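Local coordinates for Cbm77-rfpl (Ruminococcus flavefaciens, PDB 5FU5), which is a family 77 carbohydrate-binding module linked to the cellulosome, and probably binds pectic polysaccharide of the plant cell wall, at residues P59-E70 and C106-L116; H10-S18 and K40-M48. One frame throughout, in Å; residues are numbered along the deposited sequence.

In the fold
Contacts 1 and 2 meet along strand 107-116, with their centres about 12 Å apart. In contact 1 one edge of this strand pairs with strand 62-68. The other edge is divided between the two strands that carry contact 2: L46 N lies 2.8 Å from L108 O, and H10 N lies 2.8 Å from M111 O, both probable hydrogen bonds. Contact 2 thus joins, through the helical turn 12-15, the two strands that share this edge. The centre of contact 1 lies about 4 Å from the centre of the chain, that of contact 2 about 10 Å. Both contacts belong to the beta framework of the module.

Contact 1: residues P59-E70 and C106-L116; sequences PSAGKLTLVFAE and CNLFYMEYAAL
Y113 gives up the most surface here, lying along the backbone of 60-64 with its hydroxyl reaching S60. Its OH donates to S60 O over 2.7 Å, in the carbonyl plane and at the edge of the ring. The first torsion, -175°, turns CG away from the backbone N and lays the ring beside the K63 peptide, with CD1 4.1 Å from L64 CB. S60 is gripped twice, because its OG donates to L116 O (2.6 Å) on a lone pair.

V67 marks the irregular point of the register. V67 O accepts a short, nearly straight bond from F109 N (2.7 Å) and a weak one from Y110 N (3.4 Å). Two residues thus face one, and the pairing moves from V67-Y110 to F68-L108. On the face that also carries T65 and E112, V67 CB packs on Y110 CB, and V67 CG2 meets the edge of the Y110 ring.

Beyond the bulge, L108 CD1 sits over one face of F68, 4.0 Å from the ring centroid and 15° off its normal, while C106 SG approaches obliquely. Next to it the E70 carboxylate takes N107 N on OE1 and N107 ND2 on OE2, each on the syn side, though N107 N stands well out of the carboxylate plane; both oxygens grip one residue and fix the side-chain amide.

L64, L66, F68, L108, M111 and Y113 share one face, which meets I54 and F56 of strand 53-58; F68 also touches I89 of strand 88-93. The 173° angle between strand axes and the hydrogen-bonded pairs K63-A114, T65-E112 and V67-Y110 define an antiparallel pair, regular from K63 to V67 apart from the weak Y110 N bond and then interrupted by a classic beta bulge, central to a beta-sandwich of the kind common among carbohydrate-binding modules.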
ATOM      1  N   PRO A  59       0.279   9.172 -11.931  1.00 19.44           N
ATOM      2  CA  PRO A  59       0.498  10.201 -12.944  1.00 20.77           C
ATOM      3  C   PRO A  59       1.379   9.778 -14.135  1.00 20.00           C
ATOM      4  O   PRO A  59       1.381  10.442 -15.182  1.00 22.01           O
ATOM      5  CB  PRO A  59       1.188  11.302 -12.160  1.00 21.39           C
ATOM      6  CG  PRO A  59       1.833  10.646 -11.023  1.00 23.38           C
ATOM      7  CD  PRO A  59       1.006   9.457 -10.691  1.00 19.18           C
ATOM      8  N   SER A  60       2.100   8.655 -13.929  1.00 18.51           N
ATOM      9  CA  SER A  60       2.879   8.006 -14.931  1.00 17.72           C
ATOM     10  C   SER A  60       3.080   6.553 -14.508  1.00 19.17           C
ATOM     11  O   SER A  60       2.777   6.194 -13.374  1.00 19.33           O
ATOM     12  CB  SER A  60       4.208   8.713 -15.147  1.00 20.22           C
ATOM     13  OG  SER A  60       4.945   8.797 -13.936  1.00 20.65           O
ATOM     14  N   ALA A  61       3.601   5.735 -15.441  1.00 17.28           N
ATOM     15  CA  ALA A  61       3.872   4.340 -15.104  1.00 18.03           C
ATOM     16  C   ALA A  61       4.968   4.283 -14.034  1.00 18.23           C
ATOM     17  O   ALA A  61       5.772   5.210 -13.864  1.00 19.32           O
ATOM     18  CB  ALA A  61       4.303   3.570 -16.326  1.00 20.96           C
ATOM     19  N   GLY A  62       5.012   3.185 -13.315  1.00 17.54           N
ATOM     20  CA  GLY A  62       5.863   3.074 -12.159  1.00 18.04           C
ATOM     21  C   GLY A  62       5.593   1.849 -11.333  1.00 18.02           C
ATOM     22  O   GLY A  62       5.121   0.843 -11.848  1.00 19.07           O
ATOM     23  N   LYS A  63       5.890   1.923 -10.040  1.00 17.23           N
ATOM     24  CA  LYS A  63       5.891   0.775  -9.176  1.00 17.16           C
ATOM     25  C   LYS A  63       5.196   1.098  -7.886  1.00 16.43           C
ATOM     26  O   LYS A  63       5.540   2.083  -7.228  1.00 15.94           O
ATOM     27  CB  LYS A  63       7.316   0.290  -8.888  1.00 19.90           C
ATOM     28  CG  LYS A  63       7.376  -0.959  -8.007  1.00 22.90           C
ATOM     29  CD  LYS A  63       8.762  -1.497  -7.758  1.00 27.95           C
ATOM     30  CE  LYS A  63       9.595  -0.614  -6.896  1.00 36.43           C
ATOM     31  NZ  LYS A  63      10.918  -1.261  -6.653  1.00 42.51           N
ATOM     32  N   LEU A  64       4.248   0.272  -7.507  1.00 15.89           N
ATOM     33  CA  LEU A  64       3.594   0.309  -6.221  1.00 14.39           C
ATOM     34  C   LEU A  64       4.262  -0.665  -5.237  1.00 15.10           C
ATOM     35  O   LEU A  64       4.466  -1.831  -5.584  1.00 16.87           O
ATOM     36  CB  LEU A  64       2.105  -0.022  -6.377  1.00 15.27           C
ATOM     37  CG  LEU A  64       1.272  -0.108  -5.080  1.00 16.37           C
ATOM     38  CD1 LEU A  64       1.012   1.267  -4.454  1.00 18.51           C
ATOM     39  CD2 LEU A  64      -0.049  -0.804  -5.364  1.00 17.25           C
ATOM     40  N   THR A  65       4.587  -0.187  -4.022  1.00 14.59           N
ATOM     41  CA  THR A  65       5.071  -1.008  -2.943  1.00 15.03           C
ATOM     42  C   THR A  65       4.141  -0.935  -1.766  1.00 13.94           C
ATOM     43  O   THR A  65       3.708   0.147  -1.351  1.00 16.14           O
ATOM     44  CB  THR A  65       6.490  -0.537  -2.497  1.00 16.65           C
ATOM     45  OG1 THR A  65       7.408  -0.625  -3.575  1.00 18.89           O
ATOM     46  CG2 THR A  65       7.039  -1.321  -1.328  1.00 17.53           C
ATOM     47  N   LEU A  66       3.776  -2.093  -1.232  1.00 14.73           N
ATOM     48  CA  LEU A  66       2.841  -2.261  -0.099  1.00 14.96           C
ATOM     49  C   LEU A  66       3.522  -3.089   0.958  1.00 15.91           C
ATOM     50  O   LEU A  66       4.049  -4.153   0.653  1.00 16.26           O
ATOM     51  CB  LEU A  66       1.535  -2.950  -0.505  1.00 15.43           C
ATOM     52  CG  LEU A  66       0.763  -2.292  -1.610  1.00 15.88           C
ATOM     53  CD1 LEU A  66      -0.383  -3.231  -1.987  1.00 17.97           C
ATOM     54  CD2 LEU A  66       0.258  -0.927  -1.214  1.00 16.89           C
ATOM     55  N   VAL A  67       3.564  -2.598   2.203  1.00 15.18           N
ATOM     56  CA  VAL A  67       4.318  -3.260   3.285  1.00 16.32           C
ATOM     57  C   VAL A  67       3.343  -3.697   4.378  1.00 14.89           C
ATOM     58  O   VAL A  67       2.582  -2.850   4.913  1.00 16.05           O
ATOM     59  CB  VAL A  67       5.375  -2.318   3.891  1.00 17.94           C
ATOM     60  CG1 VAL A  67       6.138  -2.992   5.035  1.00 19.93           C
ATOM     61  CG2 VAL A  67       6.300  -1.740   2.818  1.00 19.98           C
ATOM     62  N   PHE A  68       3.327  -5.011   4.667  1.00 16.34           N
ATOM     63  CA  PHE A  68       2.434  -5.644   5.627  1.00 17.02           C
ATOM     64  C   PHE A  68       3.201  -6.217   6.846  1.00 18.29           C
ATOM     65  O   PHE A  68       4.435  -6.384   6.795  1.00 20.95           O
ATOM     66  CB  PHE A  68       1.665  -6.785   4.943  1.00 16.90           C
ATOM     67  CG  PHE A  68       0.875  -6.353   3.751  1.00 16.63           C
ATOM     68  CD1 PHE A  68       1.494  -6.203   2.496  1.00 17.42           C
ATOM     69  CD2 PHE A  68      -0.506  -6.117   3.858  1.00 15.97           C
ATOM     70  CE1 PHE A  68       0.754  -5.859   1.390  1.00 17.07           C
ATOM     71  CE2 PHE A  68      -1.252  -5.770   2.730  1.00 16.58           C
ATOM     72  CZ  PHE A  68      -0.618  -5.632   1.508  1.00 16.70           C
ATOM     73  N   ALA A  69       2.462  -6.566   7.904  1.00 18.14           N
ATOM     74  CA  ALA A  69       3.038  -7.359   9.007  1.00 18.30           C
ATOM     75  C   ALA A  69       3.378  -8.795   8.582  1.00 20.73           C
ATOM     76  O   ALA A  69       4.352  -9.387   9.066  1.00 24.99           O
ATOM     77  CB  ALA A  69       2.107  -7.387  10.204  1.00 20.86           C
ATOM     78  N   GLU A  70       2.518  -9.336   7.721  1.00 19.39           N
ATOM     79  CA  GLU A  70       2.522 -10.761   7.385  1.00 20.38           C
ATOM     80  C   GLU A  70       3.485 -11.028   6.200  1.00 23.05           C
ATOM     81  O   GLU A  70       3.360 -10.405   5.141  1.00 21.24           O
ATOM     82  CB  GLU A  70       1.084 -11.169   7.014  1.00 22.39           C
ATOM     83  CG  GLU A  70       0.072 -11.070   8.169  1.00 25.68           C
ATOM     84  CD  GLU A  70      -0.550  -9.689   8.387  1.00 23.31           C
ATOM     85  OE1 GLU A  70      -0.302  -8.764   7.610  1.00 20.35           O
ATOM     86  OE2 GLU A  70      -1.315  -9.543   9.362  1.00 25.54           O
ATOM     87  N   CYS A 106      -4.950  -9.754   6.187  1.00 20.44           N
ATOM     88  CA  CYS A 106      -3.620  -9.196   6.519  1.00 20.06           C
ATOM     89  C   CYS A 106      -3.770  -7.695   6.810  1.00 19.13           C
ATOM     90  O   CYS A 106      -4.884  -7.146   6.804  1.00 19.67           O
ATOM     91  CB  CYS A 106      -2.590  -9.410   5.408  1.00 19.72           C
ATOM     92  SG  CYS A 106      -3.109  -8.747   3.817  1.00 20.52           S
ATOM     93  N   ASN A 107      -2.635  -7.068   7.098  1.00 16.12           N
ATOM     94  CA  ASN A 107      -2.645  -5.727   7.722  1.00 17.28           C
ATOM     95  C   ASN A 107      -1.527  -4.854   7.134  1.00 16.02           C
ATOM     96  O   ASN A 107      -0.367  -5.222   7.160  1.00 16.05           O
ATOM     97  CB  ASN A 107      -2.516  -5.893   9.245  1.00 17.93           C
ATOM     98  CG  ASN A 107      -3.720  -6.612   9.814  1.00 18.48           C
ATOM     99  OD1 ASN A 107      -4.822  -6.058   9.848  1.00 19.75           O
ATOM    100  ND2 ASN A 107      -3.545  -7.874  10.150  1.00 19.94           N
ATOM    101  N   LEU A 108      -1.952  -3.725   6.553  1.00 16.55           N
ATOM    102  CA  LEU A 108      -1.132  -2.853   5.730  1.00 15.06           C
ATOM    103  C   LEU A 108      -0.532  -1.677   6.546  1.00 14.47           C
ATOM    104  O   LEU A 108      -1.287  -0.924   7.170  1.00 15.72           O
ATOM    105  CB  LEU A 108      -1.971  -2.318   4.576  1.00 15.78           C
ATOM    106  CG  LEU A 108      -1.292  -1.351   3.573  1.00 15.18           C
ATOM    107  CD1 LEU A 108      -0.115  -2.019   2.868  1.00 17.33           C
ATOM    108  CD2 LEU A 108      -2.286  -0.768   2.611  1.00 16.86           C
ATOM    109  N   PHE A 109       0.789  -1.523   6.486  1.00 14.55           N
ATOM    110  CA  PHE A 109       1.478  -0.487   7.303  1.00 15.72           C
ATOM    111  C   PHE A 109       2.082   0.688   6.549  1.00 14.94           C
ATOM    112  O   PHE A 109       2.273   1.781   7.117  1.00 16.15           O
ATOM    113  CB  PHE A 109       2.543  -1.148   8.176  1.00 15.92           C
ATOM    114  CG  PHE A 109       1.991  -2.010   9.283  1.00 16.10           C
ATOM    115  CD1 PHE A 109       1.482  -3.281   9.034  1.00 16.11           C
ATOM    116  CD2 PHE A 109       2.013  -1.603  10.602  1.00 18.09           C
ATOM    117  CE1 PHE A 109       0.963  -4.053  10.039  1.00 17.69           C
ATOM    118  CE2 PHE A 109       1.537  -2.401  11.609  1.00 18.94           C
ATOM    119  CZ  PHE A 109       1.011  -3.633  11.350  1.00 17.39           C
ATOM    120  N   TYR A 110       2.405   0.511   5.283  1.00 16.38           N
ATOM    121  CA  TYR A 110       3.118   1.528   4.503  1.00 15.67           C
ATOM    122  C   TYR A 110       2.848   1.301   3.037  1.00 15.93           C
ATOM    123  O   TYR A 110       2.742   0.145   2.602  1.00 16.41           O
ATOM    124  CB  TYR A 110       4.629   1.441   4.800  1.00 16.85           C
ATOM    125  CG  TYR A 110       5.477   2.604   4.241  1.00 19.76           C
ATOM    126  CD1 TYR A 110       5.526   3.836   4.872  1.00 29.81           C
ATOM    127  CD2 TYR A 110       6.230   2.421   3.080  1.00 26.09           C
ATOM    128  CE1 TYR A 110       6.304   4.846   4.340  1.00 37.17           C
ATOM    129  CE2 TYR A 110       6.986   3.417   2.528  1.00 29.30           C
ATOM    130  CZ  TYR A 110       7.047   4.610   3.156  1.00 32.76           C
ATOM    131  OH  TYR A 110       7.839   5.570   2.546  1.00 44.10           O
ATOM    132  N   MET A 111       2.784   2.378   2.282  1.00 15.29           N
ATOM    133  CA  MET A 111       2.736   2.235   0.850  0.50 15.85           C
ATOM    134  C   MET A 111       3.406   3.373   0.130  1.00 15.72           C
ATOM    135  O   MET A 111       3.540   4.491   0.661  1.00 16.70           O
ATOM    136  CB  MET A 111       1.311   1.995   0.370  0.50 21.56           C
ATOM    137  CG  MET A 111       0.339   3.105   0.588  0.50 19.47           C
ATOM    138  SD  MET A 111      -1.346   2.717   0.041  0.50 21.28           S
ATOM    139  CE  MET A 111      -1.994   4.166   0.839  0.50 14.14           C
ATOM    140  N   GLU A 112       3.937   3.043  -1.054  1.00 15.81           N
ATOM    141  CA  GLU A 112       4.630   3.987  -1.900  0.50 17.17           C
ATOM    142  C   GLU A 112       4.300   3.729  -3.350  1.00 17.00           C
ATOM    143  O   GLU A 112       4.197   2.586  -3.752  1.00 18.54           O
ATOM    144  CB  GLU A 112       6.152   3.892  -1.714  0.50 21.61           C
ATOM    145  CG  GLU A 112       6.881   4.450  -2.914  0.50 28.20           C
ATOM    146  CD  GLU A 112       8.327   4.718  -2.703  0.50 35.42           C
ATOM    147  OE1 GLU A 112       8.943   4.124  -1.782  0.50 43.87           O
ATOM    148  OE2 GLU A 112       8.814   5.548  -3.488  0.50 40.82           O
ATOM    149  N   TYR A 113       4.146   4.799  -4.118  1.00 14.67           N
ATOM    150  CA  TYR A 113       4.033   4.708  -5.559  1.00 15.55           C
ATOM    151  C   TYR A 113       5.174   5.526  -6.133  1.00 17.84           C
ATOM    152  O   TYR A 113       5.234   6.735  -5.906  1.00 18.72           O
ATOM    153  CB  TYR A 113       2.672   5.200  -6.107  1.00 16.63           C
ATOM    154  CG  TYR A 113       2.594   4.959  -7.576  1.00 15.83           C
ATOM    155  CD1 TYR A 113       2.523   3.642  -8.060  1.00 16.65           C
ATOM    156  CD2 TYR A 113       2.737   5.980  -8.504  1.00 16.73           C
ATOM    157  CE1 TYR A 113       2.532   3.380  -9.415  1.00 17.09           C
ATOM    158  CE2 TYR A 113       2.767   5.716  -9.880  1.00 17.28           C
ATOM    159  CZ  TYR A 113       2.622   4.380 -10.314  1.00 16.17           C
ATOM    160  OH  TYR A 113       2.649   4.086 -11.654  1.00 17.17           O
ATOM    161  N   ALA A 114       6.066   4.860  -6.867  1.00 15.90           N
ATOM    162  CA  ALA A 114       7.233   5.482  -7.526  1.00 17.89           C
ATOM    163  C   ALA A 114       6.889   5.661  -8.978  1.00 18.82           C
ATOM    164  O   ALA A 114       6.845   4.686  -9.711  1.00 19.88           O
ATOM    165  CB  ALA A 114       8.463   4.620  -7.358  1.00 20.43           C
ATOM    166  N   ALA A 115       6.678   6.897  -9.392  1.00 17.24           N
ATOM    167  CA  ALA A 115       6.248   7.259 -10.726  1.00 18.44           C
ATOM    168  C   ALA A 115       7.449   7.635 -11.558  1.00 18.54           C
ATOM    169  O   ALA A 115       8.256   8.472 -11.140  1.00 20.27           O
ATOM    170  CB  ALA A 115       5.268   8.408 -10.678  1.00 19.48           C
ATOM    171  N   LEU A 116       7.566   7.065 -12.750  1.00 18.84           N
ATOM    172  CA  LEU A 116       8.674   7.364 -13.661  1.00 19.66           C
ATOM    173  C   LEU A 116       8.547   8.714 -14.327  1.00 20.74           C
ATOM    174  O   LEU A 116       7.462   9.210 -14.557  1.00 23.16           O
ATOM    175  CB  LEU A 116       8.682   6.284 -14.780  1.00 22.21           C
ATOM    176  CG  LEU A 116       9.017   4.856 -14.342  1.00 23.76           C
ATOM    177  CD1 LEU A 116       8.795   3.841 -15.486  1.00 26.02           C
ATOM    178  CD2 LEU A 116      10.434   4.753 -13.847  1.00 25.80           C
TER

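Contact 2: residues H10-S18 and K40-M48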
ATOM      1  N   HIS A  10       2.621   6.900   1.846  1.00 15.23           N
ATOM      2  CA  HIS A  10       1.667   6.976   2.927  1.00 15.93           C
ATOM      3  C   HIS A  10       2.079   6.066   4.055  1.00 16.77           C
ATOM      4  O   HIS A  10       2.162   4.845   3.877  1.00 16.21           O
ATOM      5  CB  HIS A  10       0.253   6.633   2.501  1.00 17.24           C
ATOM      6  CG  HIS A  10      -0.737   6.910   3.580  1.00 17.53           C
ATOM      7  ND1 HIS A  10      -1.080   8.198   3.954  1.00 18.40           N
ATOM      8  CD2 HIS A  10      -1.353   6.087   4.449  1.00 16.32           C
ATOM      9  CE1 HIS A  10      -1.883   8.136   4.997  1.00 16.80           C
ATOM     10  NE2 HIS A  10      -2.062   6.877   5.325  1.00 15.45           N
ATOM     11  N   ASP A  11       2.286   6.680   5.242  1.00 15.71           N
ATOM     12  CA  ASP A  11       2.661   6.001   6.451  1.00 15.42           C
ATOM     13  C   ASP A  11       1.413   5.981   7.327  1.00 16.17           C
ATOM     14  O   ASP A  11       0.900   7.066   7.768  1.00 17.28           O
ATOM     15  CB  ASP A  11       3.829   6.786   7.090  1.00 19.31           C
ATOM     16  CG  ASP A  11       4.255   6.300   8.429  1.00 20.27           C
ATOM     17  OD1 ASP A  11       3.515   5.598   9.123  1.00 20.59           O
ATOM     18  OD2 ASP A  11       5.393   6.712   8.852  1.00 27.08           O
ATOM     19  N   PHE A  12       0.837   4.786   7.540  1.00 16.90           N
ATOM     20  CA  PHE A  12      -0.378   4.680   8.324  1.00 17.05           C
ATOM     21  C   PHE A  12      -0.251   4.989   9.813  1.00 17.32           C
ATOM     22  O   PHE A  12      -1.252   5.283  10.455  1.00 20.65           O
ATOM     23  CB  PHE A  12      -1.039   3.281   8.124  1.00 16.65           C
ATOM     24  CG  PHE A  12      -1.670   3.111   6.770  1.00 15.85           C
ATOM     25  CD1 PHE A  12      -2.968   3.544   6.486  1.00 16.69           C
ATOM     26  CD2 PHE A  12      -0.936   2.526   5.749  1.00 16.98           C
ATOM     27  CE1 PHE A  12      -3.492   3.370   5.205  1.00 18.12           C
ATOM     28  CE2 PHE A  12      -1.474   2.368   4.506  1.00 17.34           C
ATOM     29  CZ  PHE A  12      -2.744   2.795   4.226  1.00 18.54           C
ATOM     30  N   THR A  13       0.959   4.879  10.348  1.00 15.54           N
ATOM     31  CA  THR A  13       1.220   5.280  11.738  1.00 16.90           C
ATOM     32  C   THR A  13       1.231   6.801  11.879  1.00 17.47           C
ATOM     33  O   THR A  13       0.545   7.328  12.721  1.00 20.48           O
ATOM     34  CB  THR A  13       2.527   4.651  12.270  1.00 17.75           C
ATOM     35  OG1 THR A  13       2.470   3.206  12.169  1.00 17.18           O
ATOM     36  CG2 THR A  13       2.723   5.017  13.705  1.00 19.60           C
ATOM     37  N   ALA A  14       1.966   7.491  11.014  1.00 17.30           N
ATOM     38  CA  ALA A  14       2.077   8.947  11.120  1.00 17.80           C
ATOM     39  C   ALA A  14       0.805   9.672  10.729  1.00 18.20           C
ATOM     40  O   ALA A  14       0.486  10.694  11.324  1.00 22.51           O
ATOM     41  CB  ALA A  14       3.218   9.455  10.277  1.00 20.84           C
ATOM     42  N   ASN A  15       0.084   9.130   9.729  1.00 18.60           N
ATOM     43  CA  ASN A  15      -0.967   9.882   9.060  1.00 19.21           C
ATOM     44  C   ASN A  15      -2.308   9.170   8.962  1.00 19.75           C
ATOM     45  O   ASN A  15      -3.236   9.675   8.339  1.00 22.88           O
ATOM     46  CB  ASN A  15      -0.517  10.368   7.678  1.00 20.57           C
ATOM     47  CG  ASN A  15       0.630  11.380   7.752  1.00 22.24           C
ATOM     48  OD1 ASN A  15       1.741  11.123   7.299  1.00 24.34           O
ATOM     49  ND2 ASN A  15       0.361  12.510   8.368  1.00 22.31           N
ATOM     50  N   GLY A  16      -2.437   8.006   9.580  1.00 19.47           N
ATOM     51  CA  GLY A  16      -3.771   7.372   9.653  1.00 19.86           C
ATOM     52  C   GLY A  16      -4.305   7.101   8.263  1.00 17.81           C
ATOM     53  O   GLY A  16      -3.600   6.498   7.436  1.00 18.96           O
ATOM     54  N   THR A  17      -5.522   7.561   7.998  1.00 17.98           N
ATOM     55  CA  THR A  17      -6.126   7.450   6.665  1.00 18.08           C
ATOM     56  C   THR A  17      -6.083   8.737   5.852  1.00 19.59           C
ATOM     57  O   THR A  17      -6.713   8.819   4.796  1.00 22.40           O
ATOM     58  CB  THR A  17      -7.601   6.969   6.775  1.00 21.29           C
ATOM     59  OG1 THR A  17      -8.358   7.949   7.501  1.00 24.78           O
ATOM     60  CG2 THR A  17      -7.698   5.654   7.451  1.00 20.18           C
ATOM     61  N   SER A  18      -5.327   9.744   6.309  1.00 19.02           N
ATOM     62  CA  SER A  18      -5.288  11.064   5.655  1.00 20.53           C
ATOM     63  C   SER A  18      -4.254  11.116   4.521  1.00 17.52           C
ATOM     64  O   SER A  18      -3.049  10.873   4.724  1.00 21.34           O
ATOM     65  CB  SER A  18      -4.943  12.170   6.686  1.00 23.02           C
ATOM     66  OG  SER A  18      -5.946  12.295   7.627  1.00 32.49           O
ATOM     67  N   LYS A  40      12.497   1.547  10.076  1.00 31.81           N
ATOM     68  CA  LYS A  40      11.372   2.088  10.836  1.00 31.12           C
ATOM     69  C   LYS A  40      10.551   0.913  11.353  1.00 25.49           C
ATOM     70  O   LYS A  40      10.374  -0.078  10.631  1.00 31.95           O
ATOM     71  CB  LYS A  40      10.478   2.982   9.978  1.00 34.84           C
ATOM     72  CG  LYS A  40      11.137   4.202   9.348  1.00 41.51           C
ATOM     73  CD  LYS A  40      10.105   5.029   8.593  1.00 53.80           C
ATOM     74  CE  LYS A  40      10.703   5.678   7.350  1.00 57.64           C
ATOM     75  NZ  LYS A  40       9.874   6.809   6.870  1.00 59.24           N
ATOM     76  N   THR A  41      10.086   1.010  12.598  1.00 21.46           N
ATOM     77  CA  THR A  41       9.119   0.084  13.176  1.00 19.65           C
ATOM     78  C   THR A  41       7.763   0.754  13.186  1.00 17.08           C
ATOM     79  O   THR A  41       7.546   1.764  13.863  1.00 19.83           O
ATOM     80  CB  THR A  41       9.526  -0.430  14.562  1.00 21.29           C
ATOM     81  OG1 THR A  41      10.764  -1.158  14.435  1.00 27.59           O
ATOM     82  CG2 THR A  41       8.441  -1.359  15.159  1.00 22.41           C
ATOM     83  N   LEU A  42       6.837   0.200  12.405  1.00 16.87           N
ATOM     84  CA  LEU A  42       5.523   0.733  12.186  1.00 16.39           C
ATOM     85  C   LEU A  42       4.499  -0.049  12.993  1.00 17.81           C
ATOM     86  O   LEU A  42       4.589  -1.277  13.102  1.00 19.23           O
ATOM     87  CB  LEU A  42       5.201   0.712  10.678  1.00 18.93           C
ATOM     88  CG  LEU A  42       6.194   1.486   9.800  1.00 19.07           C
ATOM     89  CD1 LEU A  42       5.951   1.194   8.340  1.00 23.37           C
ATOM     90  CD2 LEU A  42       6.102   2.979  10.053  1.00 23.80           C
ATOM     91  N   THR A  43       3.527   0.632  13.567  1.00 16.72           N
ATOM     92  CA  THR A  43       2.634   0.028  14.580  1.00 17.37           C
ATOM     93  C   THR A  43       1.141   0.158  14.349  1.00 17.47           C
ATOM     94  O   THR A  43       0.367  -0.595  14.967  1.00 18.85           O
ATOM     95  CB  THR A  43       2.925   0.652  15.971  1.00 16.45           C
ATOM     96  OG1 THR A  43       2.778   2.069  15.888  1.00 17.25           O
ATOM     97  CG2 THR A  43       4.376   0.261  16.415  1.00 18.18           C
ATOM     98  N   GLN A  44       0.711   1.123  13.520  1.00 16.65           N
ATOM     99  CA  GLN A  44      -0.700   1.317  13.233  1.00 15.61           C
ATOM    100  C   GLN A  44      -0.930   0.979  11.775  1.00 16.71           C
ATOM    101  O   GLN A  44      -0.302   1.550  10.883  1.00 17.83           O
ATOM    102  CB  GLN A  44      -1.174   2.740  13.537  1.00 17.23           C
ATOM    103  CG  GLN A  44      -2.619   2.978  13.188  1.00 17.99           C
ATOM    104  CD  GLN A  44      -3.044   4.373  13.539  1.00 17.03           C
ATOM    105  OE1 GLN A  44      -2.640   5.363  12.871  1.00 20.82           O
ATOM    106  NE2 GLN A  44      -3.851   4.477  14.538  1.00 17.39           N
ATOM    107  N   CYS A  45      -1.854   0.022  11.532  1.00 16.19           N
ATOM    108  CA  CYS A  45      -2.127  -0.442  10.171  1.00 15.74           C
ATOM    109  C   CYS A  45      -3.536  -0.113   9.725  1.00 15.35           C
ATOM    110  O   CYS A  45      -4.405   0.186  10.545  1.00 18.07           O
ATOM    111  CB  CYS A  45      -1.927  -1.945  10.155  1.00 16.77           C
ATOM    112  SG  CYS A  45      -3.002  -2.894  11.254  1.00 19.82           S
ATOM    113  N   LEU A  46      -3.737  -0.247   8.407  1.00 14.98           N
ATOM    114  CA  LEU A  46      -5.049  -0.364   7.801  1.00 15.06           C
ATOM    115  C   LEU A  46      -5.350  -1.885   7.736  1.00 15.50           C
ATOM    116  O   LEU A  46      -4.572  -2.649   7.160  1.00 16.77           O
ATOM    117  CB  LEU A  46      -5.043   0.254   6.425  1.00 15.46           C
ATOM    118  CG  LEU A  46      -6.405   0.383   5.735  1.00 17.52           C
ATOM    119  CD1 LEU A  46      -7.138   1.576   6.336  1.00 20.70           C
ATOM    120  CD2 LEU A  46      -6.220   0.529   4.231  1.00 17.69           C
ATOM    121  N   LYS A  47      -6.430  -2.273   8.388  1.00 15.24           N
ATOM    122  CA  LYS A  47      -6.884  -3.670   8.333  1.00 16.12           C
ATOM    123  C   LYS A  47      -7.389  -3.934   6.916  1.00 16.39           C
ATOM    124  O   LYS A  47      -8.107  -3.111   6.352  1.00 16.93           O
ATOM    125  CB  LYS A  47      -7.976  -3.920   9.362  1.00 17.86           C
ATOM    126  CG  LYS A  47      -7.536  -3.703  10.821  1.00 19.06           C
ATOM    127  CD  LYS A  47      -8.629  -4.020  11.841  1.00 20.69           C
ATOM    128  CE  LYS A  47      -9.757  -3.035  11.818  1.00 23.57           C
ATOM    129  NZ  LYS A  47     -10.762  -3.231  12.911  1.00 25.67           N
ATOM    130  N   MET A  48      -6.992  -5.073   6.327  1.00 16.77           N
ATOM    131  CA  MET A  48      -7.520  -5.416   4.999  0.50 17.74           C
ATOM    132  C   MET A  48      -8.819  -6.170   5.181  1.00 17.96           C
ATOM    133  O   MET A  48      -8.809  -7.359   5.428  1.00 19.84           O
ATOM    134  CB  MET A  48      -6.510  -6.167   4.159  0.50 19.45           C
ATOM    135  CG  MET A  48      -5.198  -5.435   4.000  0.50 22.84           C
ATOM    136  SD  MET A  48      -5.170  -4.072   2.812  0.50 25.33           S
ATOM    137  CE  MET A  48      -6.601  -3.092   3.129  0.50 28.31           C
TER
HETATM  138  O   HOH W   1       2.107   1.926   9.847  1.00 18.29           O
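T13 OG1 is the polar hub between the two segments. It accepts from Q44 N (3.0 Å, 169°) and from T43 N (3.1 Å), two successive amides of the bend that interrupts strand 40-47. The same hydroxyl donates to water 1, which in turn donates to Q44 O, adding a third link. With chi1 at -57°, OG1 lies beside its own backbone N, and CG2 packs near T43 OG1.

F12 makes the apolar half. L46 CB rests over one face of its ring, 4.0 Å from the centroid and displaced toward the rim. H10 CD2 covers the opposite face, 3.4 Å above the ring plane and over its centre. L42 CD2 packs against the D11 carboxylate.

The second shell holds these groups in place. H10 NE2 donates to G16 O (2.6 Å) with the acceptor in the imidazole plane, although NE2 stands above the carbonyl plane of G16; this fixes the ring's rotation. G16 has the positive phi at which the short helix ends. D11 OD1 accepts from A14 N, with a weaker bond from T13 N. I24 and M111 also touch F12.

The D11 bonds identify an Asp N-cap on a weakly bonded helical turn that leaves strand 4-11; the S18 N to N15 O bond (2.9 Å) closes the type II' beta turn that follows, and the unit joins the broken strand 40-47 of the beta-sandwich.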